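Local coordinates for glycogen synthase (Cyanobacterium sp. CLg1, PDB 6GNF), which belongs to the two-domain GT-B glycosyltransferases of the glycogen and starch synthase family and here binds ADP and a glycan, at residues Gln78-Gly83 against Thr87-Phe92; Leu139-Leu144 against Lys182-Ser187; Thr174-Leu179 against Asp215-Pro220. All blocks are in the same frame, centred on the assembly; numbering follows the deposited sequence.

Contact 1: Gln78-Gly83 against Thr87-Phe92; sequences QPVNYG and TNVRYF. With SO4 (sulfate ion), chain G.
A beta hairpin of strands 72-82 and 85-96 brings Q78, P79 and V80 against V89, N88 and T87 near its turn. Two hydrogen-bonded pairs flank a non-hydrogen-bonded one. V80 and T87 are joined in both directions, T87 N to V80 O at 2.8 Å, while Q78 and V89 exchange their own two bonds. Between them P79 pairs with N88 without backbone bonds, and P79 CA lies 3.3 Å from T87 O in a CA-H...O contact. The hairpin forms one edge of the mixed sheet in the N-terminal domain of this GT-B protein. On one face V80 and T87 pack on M138 of helix 132-144, while V89 touches V104 of the neighbouring strand 99-105. There V80 CG2 meets V89 CG1 at 3.7 Å, with T87 CG2 close by. T87 OG1, anti to the backbone N (chi1 -167°), turns to H106 and leaves CG2 to pack on Y82 CB. Q78 runs alongside Y91, its CG 3.5 Å from Y91 OH, and that hydroxyl is hydrogen-bonded to A142 O. Farther along, R90 NH2, in a salt bridge with D105, also donates to O1 of a sulfate ion (3.1 Å) that probably comes from the crystallisation liquor and is bonded to R64 as well.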
loop_
_atom_site.group_PDB
_atom_site.type_symbol
_atom_site.label_atom_id
_atom_site.label_comp_id
_atom_site.label_asym_id
_atom_site.label_seq_id
_atom_site.Cartn_x
_atom_site.Cartn_y
_atom_site.Cartn_z
ATOM N N GLN A 78 14.678 -24.967 -6.427
ATOM C CA GLN A 78 14.500 -24.524 -7.793
ATOM C C GLN A 78 15.676 -23.642 -8.201
ATOM O O GLN A 78 15.968 -22.664 -7.527
ATOM C CB GLN A 78 13.191 -23.746 -7.895
ATOM C CG GLN A 78 12.919 -23.108 -9.241
ATOM C CD GLN A 78 12.917 -24.125 -10.363
ATOM O OE1 GLN A 78 12.627 -25.303 -10.161
ATOM N NE2 GLN A 78 13.364 -23.695 -11.527
ATOM N N PRO A 79 16.355 -23.976 -9.318
ATOM C CA PRO A 79 17.415 -23.080 -9.785
ATOM C C PRO A 79 16.863 -21.768 -10.353
ATOM O O PRO A 79 15.867 -21.774 -11.071
ATOM C CB PRO A 79 18.140 -23.897 -10.865
ATOM C CG PRO A 79 17.192 -24.964 -11.261
ATOM C CD PRO A 79 16.333 -25.244 -10.069
ATOM N N VAL A 80 17.514 -20.660 -10.003
ATOM C CA VAL A 80 17.156 -19.342 -10.520
ATOM C C VAL A 80 18.433 -18.529 -10.643
ATOM O O VAL A 80 19.486 -18.963 -10.186
ATOM C CB VAL A 80 16.163 -18.588 -9.598
ATOM C CG1 VAL A 80 14.785 -19.237 -9.618
ATOM C CG2 VAL A 80 16.690 -18.508 -8.177
ATOM N N ASN A 81 18.319 -17.359 -11.254
ATOM C CA ASN A 81 19.453 -16.464 -11.423
ATOM C C ASN A 81 19.429 -15.366 -10.378
ATOM O O ASN A 81 18.376 -14.818 -10.073
ATOM C CB ASN A 81 19.411 -15.848 -12.806
ATOM C CG ASN A 81 19.499 -16.891 -13.899
ATOM O OD1 ASN A 81 20.416 -17.718 -13.911
ATOM N ND2 ASN A 81 18.537 -16.857 -14.829
ATOM N N TYR A 82 20.579 -15.127 -9.760
ATOM C CA TYR A 82 20.773 -13.959 -8.919
ATOM C C TYR A 82 21.737 -13.071 -9.678
ATOM O O TYR A 82 22.942 -13.225 -9.560
ATOM C CB TYR A 82 21.329 -14.344 -7.539
ATOM C CG TYR A 82 21.581 -13.150 -6.643
ATOM C CD1 TYR A 82 20.527 -12.458 -6.064
ATOM C CD2 TYR A 82 22.869 -12.691 -6.415
ATOM C CE1 TYR A 82 20.751 -11.354 -5.263
ATOM C CE2 TYR A 82 23.105 -11.589 -5.623
ATOM C CZ TYR A 82 22.050 -10.926 -5.047
ATOM O OH TYR A 82 22.316 -9.837 -4.256
ATOM N N GLY A 83 21.196 -12.130 -10.442
ATOM C CA GLY A 83 22.002 -11.409 -11.414
ATOM C C GLY A 83 22.604 -12.426 -12.367
ATOM O O GLY A 83 21.913 -13.289 -12.878
ATOM N N THR A 87 21.906 -19.716 -8.913
ATOM C CA THR A 87 21.688 -20.059 -7.506
ATOM C C THR A 87 20.397 -20.876 -7.361
ATOM O O THR A 87 19.782 -21.216 -8.359
ATOM C CB THR A 87 21.673 -18.773 -6.635
ATOM O OG1 THR A 87 21.754 -19.127 -5.254
ATOM C CG2 THR A 87 20.422 -17.934 -6.908
ATOM N N ASN A 88 20.046 -21.242 -6.129
ATOM C CA ASN A 88 18.837 -22.018 -5.847
ATOM C C ASN A 88 18.004 -21.328 -4.801
ATOM O O ASN A 88 18.544 -20.727 -3.906
ATOM C CB ASN A 88 19.200 -23.390 -5.271
ATOM C CG ASN A 88 19.942 -24.247 -6.245
ATOM O OD1 ASN A 88 21.125 -24.506 -6.046
ATOM N ND2 ASN A 88 19.288 -24.659 -7.325
ATOM N N VAL A 89 16.691 -21.464 -4.896
ATOM C CA VAL A 89 15.811 -21.086 -3.794
ATOM C C VAL A 89 15.183 -22.350 -3.207
ATOM O O VAL A 89 15.139 -23.385 -3.871
ATOM C CB VAL A 89 14.739 -20.070 -4.234
ATOM C CG1 VAL A 89 15.405 -18.777 -4.678
ATOM C CG2 VAL A 89 13.861 -20.622 -5.347
ATOM N N ARG A 90 14.826 -22.294 -1.925
ATOM C CA ARG A 90 13.967 -23.289 -1.298
ATOM C C ARG A 90 12.603 -22.642 -1.120
ATOM O O ARG A 90 12.499 -21.419 -1.121
ATOM C CB ARG A 90 14.510 -23.713 0.058
ATOM C CG ARG A 90 15.855 -24.418 0.016
ATOM C CD ARG A 90 16.283 -24.878 1.401
ATOM N NE ARG A 90 16.396 -23.760 2.337
ATOM C CZ ARG A 90 16.469 -23.871 3.668
ATOM N NH1 ARG A 90 16.446 -25.060 4.258
ATOM N NH2 ARG A 90 16.563 -22.777 4.420
ATOM N N TYR A 91 11.556 -23.456 -1.040
ATOM C CA TYR A 91 10.207 -22.960 -0.822
ATOM C C TYR A 91 9.698 -23.446 0.523
ATOM O O TYR A 91 9.802 -24.626 0.871
ATOM C CB TYR A 91 9.261 -23.431 -1.924
ATOM C CG TYR A 91 9.597 -22.923 -3.307
ATOM C CD1 TYR A 91 9.279 -21.623 -3.694
ATOM C CD2 TYR A 91 10.194 -23.755 -4.248
ATOM C CE1 TYR A 91 9.571 -21.157 -4.971
ATOM C CE2 TYR A 91 10.504 -23.299 -5.526
ATOM C CZ TYR A 91 10.190 -22.000 -5.889
ATOM O OH TYR A 91 10.493 -21.553 -7.177
ATOM N N PHE A 92 9.216 -22.505 1.327
ATOM C CA PHE A 92 8.519 -22.819 2.559
ATOM C C PHE A 92 7.045 -22.543 2.311
ATOM O O PHE A 92 6.700 -21.797 1.397
ATOM C CB PHE A 92 9.052 -21.979 3.716
ATOM C CG PHE A 92 10.379 -22.445 4.241
ATOM C CD1 PHE A 92 11.520 -22.338 3.461
ATOM C CD2 PHE A 92 10.489 -22.988 5.503
ATOM C CE1 PHE A 92 12.747 -22.763 3.934
ATOM C CE2 PHE A 92 11.709 -23.416 5.991
ATOM C CZ PHE A 92 12.842 -23.306 5.202
HETATM S S SO4 G . 16.032 -22.597 8.300
HETATM O O1 SO4 G . 16.419 -23.666 7.343
HETATM O O2 SO4 G . 16.245 -21.242 7.730
HETATM O O3 SO4 G . 16.880 -22.734 9.503
HETATM O O4 SO4 G . 14.608 -22.755 8.675
#

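Contact 2: Leu139-Leu144 against Lys182-Ser187; sequences LSQAAL and KEYYQS
Helix segments 139-144 and 182-186 run nearly parallel, 15° apart, with their axes 11.4 Å from each other at closest approach. That spacing leaves the backbones well separated, Q141 and Y184 lying 8.9 Å apart at their CA atoms, and large side chains reach across. The 182-186 segment includes a wider pi-type turn.

Y185 meets L144 through CE1, which sits 3.7 Å from L144 CB and 3.8 Å from L144 CD1, the leucine approaching obliquely. With CG anti to the carbonyl carbon (chi1 -70°), the tyrosine projects toward helix 132-144 and carries its hydroxyl close to the backbone there. A water completes the reach. It donates to Q141 O at 2.8 Å and lies 2.6 Å from Y185 OH, at the ring edge and in its plane, so a polar link runs beside the apolar one.

Y184 makes the looser touch, its CE2 4.2 Å from Q141 CG, and the amide and ring planes stand 76° apart. Both polar ends are engaged elsewhere: Q141 OE1 accepts from N81 N on the hairpin, and Y184 OH is bonded to N218 O. L144 also packs on L177, Y180 and L181, earlier in the same helix as the two tyrosines.

Such side-by-side helices, 132-144 and 177-186, belong to the N-terminal Rossmann-like domain of the GT-B fold, where helices pack together beside a mostly parallel sheet.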
loop_
_atom_site.group_PDB
_atom_site.type_symbol
_atom_site.label_atom_id
_atom_site.label_comp_id
_atom_site.label_asym_id
_atom_site.label_seq_id
_atom_site.Cartn_x
_atom_site.Cartn_y
_atom_site.Cartn_z
ATOM N N LEU A 139 12.854 -13.031 -7.309
ATOM C CA LEU A 139 11.508 -13.313 -6.816
ATOM C C LEU A 139 10.549 -13.671 -7.948
ATOM O O LEU A 139 9.783 -14.621 -7.820
ATOM C CB LEU A 139 10.953 -12.121 -6.029
ATOM C CG LEU A 139 9.491 -12.205 -5.590
ATOM C CD1 LEU A 139 9.243 -13.432 -4.733
ATOM C CD2 LEU A 139 9.093 -10.945 -4.832
ATOM N N SER A 140 10.600 -12.915 -9.047
ATOM C CA SER A 140 9.700 -13.151 -10.179
ATOM C C SER A 140 9.961 -14.507 -10.825
ATOM O O SER A 140 9.031 -15.205 -11.184
ATOM C CB SER A 140 9.826 -12.032 -11.207
ATOM O OG SER A 140 9.444 -10.810 -10.601
ATOM N N GLN A 141 11.231 -14.866 -10.973
ATOM C CA GLN A 141 11.609 -16.178 -11.495
ATOM C C GLN A 141 11.168 -17.301 -10.576
ATOM O O GLN A 141 10.713 -18.341 -11.039
ATOM C CB GLN A 141 13.127 -16.283 -11.662
ATOM C CG GLN A 141 13.707 -15.365 -12.714
ATOM C CD GLN A 141 15.220 -15.340 -12.672
ATOM O OE1 GLN A 141 15.872 -16.374 -12.507
ATOM N NE2 GLN A 141 15.792 -14.157 -12.808
ATOM N N ALA A 142 11.376 -17.123 -9.277
ATOM C CA ALA A 142 11.042 -18.168 -8.318
ATOM C C ALA A 142 9.539 -18.415 -8.248
ATOM O O ALA A 142 9.130 -19.560 -8.031
ATOM C CB ALA A 142 11.581 -17.815 -6.938
ATOM N N ALA A 143 8.755 -17.352 -8.400
ATOM C CA ALA A 143 7.302 -17.436 -8.266
ATOM C C ALA A 143 6.677 -18.222 -9.405
ATOM O O ALA A 143 5.695 -18.918 -9.223
ATOM C CB ALA A 143 6.697 -16.041 -8.210
ATOM N N LEU A 144 7.266 -18.125 -10.591
ATOM C CA LEU A 144 6.714 -18.797 -11.761
ATOM C C LEU A 144 6.712 -20.315 -11.607
ATOM O O LEU A 144 5.803 -20.973 -12.128
ATOM C CB LEU A 144 7.479 -18.394 -13.026
ATOM C CG LEU A 144 7.144 -17.018 -13.606
ATOM C CD1 LEU A 144 8.254 -16.524 -14.506
ATOM C CD2 LEU A 144 5.828 -17.047 -14.363
ATOM N N LYS A 182 6.902 -15.268 -20.528
ATOM C CA LYS A 182 7.041 -15.419 -21.977
ATOM C C LYS A 182 8.348 -16.067 -22.376
ATOM O O LYS A 182 8.369 -16.972 -23.211
ATOM C CB LYS A 182 6.944 -14.070 -22.668
ATOM C CG LYS A 182 5.542 -13.534 -22.636
ATOM C CD LYS A 182 5.450 -12.162 -23.254
ATOM C CE LYS A 182 4.011 -11.700 -23.194
ATOM N NZ LYS A 182 3.896 -10.343 -23.754
ATOM N N GLU A 183 9.444 -15.567 -21.820
ATOM C CA GLU A 183 10.762 -15.965 -22.290
ATOM C C GLU A 183 11.169 -17.355 -21.827
ATOM O O GLU A 183 11.622 -18.145 -22.639
ATOM C CB GLU A 183 11.813 -14.935 -21.872
ATOM C CG GLU A 183 13.190 -15.159 -22.480
ATOM C CD GLU A 183 13.190 -15.185 -24.004
ATOM O OE1 GLU A 183 12.279 -14.598 -24.647
ATOM O OE2 GLU A 183 14.119 -15.782 -24.575
ATOM N N TYR A 184 10.990 -17.650 -20.548
ATOM C CA TYR A 184 11.465 -18.902 -19.975
ATOM C C TYR A 184 10.454 -20.040 -20.065
ATOM O O TYR A 184 10.850 -21.185 -20.008
ATOM C CB TYR A 184 11.809 -18.710 -18.495
ATOM C CG TYR A 184 12.994 -17.816 -18.173
ATOM C CD1 TYR A 184 13.672 -17.088 -19.158
ATOM C CD2 TYR A 184 13.413 -17.674 -16.850
ATOM C CE1 TYR A 184 14.746 -16.268 -18.828
ATOM C CE2 TYR A 184 14.491 -16.865 -16.514
ATOM C CZ TYR A 184 15.152 -16.158 -17.497
ATOM O OH TYR A 184 16.209 -15.354 -17.139
ATOM N N TYR A 185 9.162 -19.738 -20.173
ATOM C CA TYR A 185 8.128 -20.787 -20.102
ATOM C C TYR A 185 7.341 -20.945 -21.392
ATOM O O TYR A 185 7.435 -21.977 -22.059
ATOM C CB TYR A 185 7.189 -20.541 -18.913
ATOM C CG TYR A 185 7.874 -20.788 -17.590
ATOM C CD1 TYR A 185 8.627 -19.790 -16.981
ATOM C CD2 TYR A 185 7.808 -22.031 -16.975
ATOM C CE1 TYR A 185 9.268 -20.002 -15.781
ATOM C CE2 TYR A 185 8.454 -22.263 -15.769
ATOM C CZ TYR A 185 9.178 -21.248 -15.174
ATOM O OH TYR A 185 9.805 -21.465 -13.976
ATOM N N GLN A 186 6.623 -19.900 -21.778
ATOM C CA GLN A 186 5.734 -19.986 -22.933
ATOM C C GLN A 186 6.465 -20.235 -24.244
ATOM O O GLN A 186 5.884 -20.795 -25.167
ATOM C CB GLN A 186 4.868 -18.737 -23.038
ATOM C CG GLN A 186 3.897 -18.627 -21.878
ATOM C CD GLN A 186 3.014 -17.421 -21.987
ATOM O OE1 GLN A 186 3.456 -16.362 -22.416
ATOM N NE2 GLN A 186 1.771 -17.560 -21.544
ATOM N N SER A 187 7.725 -19.823 -24.319
ATOM C CA SER A 187 8.548 -20.098 -25.485
ATOM C C SER A 187 8.841 -21.596 -25.639
ATOM O O SER A 187 9.219 -22.017 -26.721
ATOM C CB SER A 187 9.859 -19.328 -25.395
ATOM O OG SER A 187 10.587 -19.735 -24.253
HETATM O O HOH W 1 11.503 -19.552 -13.382
#

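Contact 3: Thr174-Leu179 against Asp215-Pro220; sequences TSLLPL and DALNLP
Four leucines make this contact, and the interaction across it is apolar: L176 and L179 on one segment face L217 and L219 on the other. The tighter pair is L176 CD1 against L217 CD2, 3.7 Å apart, methyl to methyl, with the two side chains crossing at about a right angle. L176 CG lies anti to the carbonyl carbon (chi1 -61°), which carries CD1 across to that methyl. L179 and L219 repeat the crossing. There L219 CD1 lies 3.9 Å from L179 CD2 and 4.2 Å from L179 CB, resting on the base of the side chain as well as on its branch. All four leucines are buried, and W257 of helix 257-264 packs on both L176 and L217.

The pairs fasten the loop between strand 208-209 and helix 224-227 to the 174-179 segment leading into helix 177-186, which follows strand 166-170 in the Rossmann-like N-terminal domain of the GT-B fold. L176 belongs to a type I beta turn from T174 to L177.

Polar bonds lie beside the leucines. Within the turn, L177 N donates to T174 O at 3.2 Å. On the loop, L217 O is hydrogen-bonded to Y180 OH of helix 177-186, while N218 ND2 bonds to G83 O at the hairpin turn.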
loop_
_atom_site.group_PDB
_atom_site.type_symbol
_atom_site.label_atom_id
_atom_site.label_comp_id
_atom_site.label_asym_id
_atom_site.label_seq_id
_atom_site.Cartn_x
_atom_site.Cartn_y
_atom_site.Cartn_z
ATOM N N THR A 174 7.460 -7.001 -8.822
ATOM C CA THR A 174 7.127 -8.228 -9.523
ATOM C C THR A 174 6.770 -7.978 -10.990
ATOM O O THR A 174 6.226 -8.863 -11.664
ATOM C CB THR A 174 5.924 -8.905 -8.849
ATOM O OG1 THR A 174 4.779 -8.043 -8.957
ATOM C CG2 THR A 174 6.237 -9.199 -7.391
ATOM N N SER A 175 7.075 -6.787 -11.500
ATOM C CA SER A 175 6.595 -6.395 -12.824
ATOM C C SER A 175 7.363 -7.026 -13.987
ATOM O O SER A 175 6.951 -6.860 -15.121
ATOM C CB SER A 175 6.558 -4.867 -12.963
ATOM O OG SER A 175 7.849 -4.317 -12.836
ATOM N N LEU A 176 8.470 -7.719 -13.715
ATOM C CA LEU A 176 9.177 -8.481 -14.756
ATOM C C LEU A 176 8.619 -9.899 -14.950
ATOM O O LEU A 176 8.959 -10.582 -15.909
ATOM C CB LEU A 176 10.668 -8.589 -14.448
ATOM C CG LEU A 176 11.481 -7.304 -14.344
ATOM C CD1 LEU A 176 12.893 -7.665 -13.906
ATOM C CD2 LEU A 176 11.514 -6.537 -15.648
ATOM N N LEU A 177 7.761 -10.355 -14.052
ATOM C CA LEU A 177 7.218 -11.714 -14.152
ATOM C C LEU A 177 6.578 -12.037 -15.520
ATOM O O LEU A 177 6.741 -13.144 -16.036
ATOM C CB LEU A 177 6.230 -11.984 -13.013
ATOM C CG LEU A 177 5.611 -13.383 -12.967
ATOM C CD1 LEU A 177 5.382 -13.825 -11.527
ATOM C CD2 LEU A 177 4.309 -13.441 -13.758
ATOM N N PRO A 178 5.827 -11.088 -16.103
ATOM C CA PRO A 178 5.265 -11.346 -17.431
ATOM C C PRO A 178 6.320 -11.561 -18.513
ATOM O O PRO A 178 6.097 -12.346 -19.435
ATOM C CB PRO A 178 4.450 -10.088 -17.722
ATOM C CG PRO A 178 4.110 -9.536 -16.384
ATOM C CD PRO A 178 5.306 -9.835 -15.528
ATOM N N LEU A 179 7.469 -10.908 -18.381
ATOM C CA LEU A 179 8.549 -11.085 -19.343
ATOM C C LEU A 179 9.169 -12.465 -19.182
ATOM O O LEU A 179 9.410 -13.160 -20.174
ATOM C CB LEU A 179 9.622 -9.999 -19.203
ATOM C CG LEU A 179 9.246 -8.618 -19.749
ATOM C CD1 LEU A 179 8.183 -7.943 -18.903
ATOM C CD2 LEU A 179 10.469 -7.723 -19.840
ATOM N N ASP A 215 22.013 -6.332 -17.909
ATOM C CA ASP A 215 22.556 -7.686 -18.001
ATOM C C ASP A 215 22.133 -8.537 -16.808
ATOM O O ASP A 215 22.077 -9.754 -16.906
ATOM C CB ASP A 215 24.086 -7.656 -18.109
ATOM C CG ASP A 215 24.575 -7.094 -19.431
ATOM O OD1 ASP A 215 23.812 -7.136 -20.415
ATOM O OD2 ASP A 215 25.736 -6.626 -19.495
ATOM N N ALA A 216 21.886 -7.896 -15.670
ATOM C CA ALA A 216 21.476 -8.600 -14.471
ATOM C C ALA A 216 20.080 -9.211 -14.563
ATOM O O ALA A 216 19.734 -10.054 -13.736
ATOM C CB ALA A 216 21.555 -7.673 -13.267
ATOM N N LEU A 217 19.279 -8.785 -15.533
ATOM C CA LEU A 217 17.922 -9.322 -15.701
ATOM C C LEU A 217 17.871 -10.686 -16.396
ATOM O O LEU A 217 16.873 -11.381 -16.296
ATOM C CB LEU A 217 17.061 -8.318 -16.476
ATOM C CG LEU A 217 16.969 -6.924 -15.846
ATOM C CD1 LEU A 217 16.060 -6.029 -16.668
ATOM C CD2 LEU A 217 16.475 -7.014 -14.413
ATOM N N ASN A 218 18.946 -11.067 -17.080
ATOM C CA ASN A 218 18.975 -12.287 -17.900
ATOM C C ASN A 218 17.808 -12.394 -18.862
ATOM O O ASN A 218 17.134 -13.434 -18.916
ATOM C CB ASN A 218 19.025 -13.544 -17.030
ATOM C CG ASN A 218 20.271 -13.608 -16.186
ATOM O OD1 ASN A 218 21.369 -13.874 -16.681
ATOM N ND2 ASN A 218 20.104 -13.400 -14.890
ATOM N N LEU A 219 17.583 -11.314 -19.603
ATOM C CA LEU A 219 16.581 -11.290 -20.641
ATOM C C LEU A 219 17.244 -10.896 -21.946
ATOM O O LEU A 219 18.147 -10.054 -21.962
ATOM C CB LEU A 219 15.498 -10.282 -20.300
ATOM C CG LEU A 219 14.546 -10.660 -19.178
ATOM C CD1 LEU A 219 13.740 -9.447 -18.757
ATOM C CD2 LEU A 219 13.619 -11.790 -19.605
ATOM N N PRO A 220 16.764 -11.463 -23.058
ATOM C CA PRO A 220 17.310 -11.084 -24.346
ATOM C C PRO A 220 16.903 -9.671 -24.766
ATOM O O PRO A 220 16.074 -9.041 -24.110
ATOM C CB PRO A 220 16.742 -12.139 -25.292
ATOM C CG PRO A 220 15.485 -12.595 -24.646
ATOM C CD PRO A 220 15.659 -12.432 -23.172
#

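All three contacts lie on the same side of the chain's centre, within the N-terminal domain. Contact 1 is at the sheet edge, partly exposed, and relies on backbone hydrogen bonds; contact 3 is buried and joined by leucine side chains, chiefly through their methyls; contact 2 is intermediate, mixing ring packing with a water bridge. Contacts 2 and 3 share helix 177-186, contact 2 using its later part and contact 3 its earlier part. Polar links tie the three together: the hairpin of contact 1 bonds to helix 132-144 of contact 2, and N218 connects the loop of contact 3 to both the hairpin and helix 177-186.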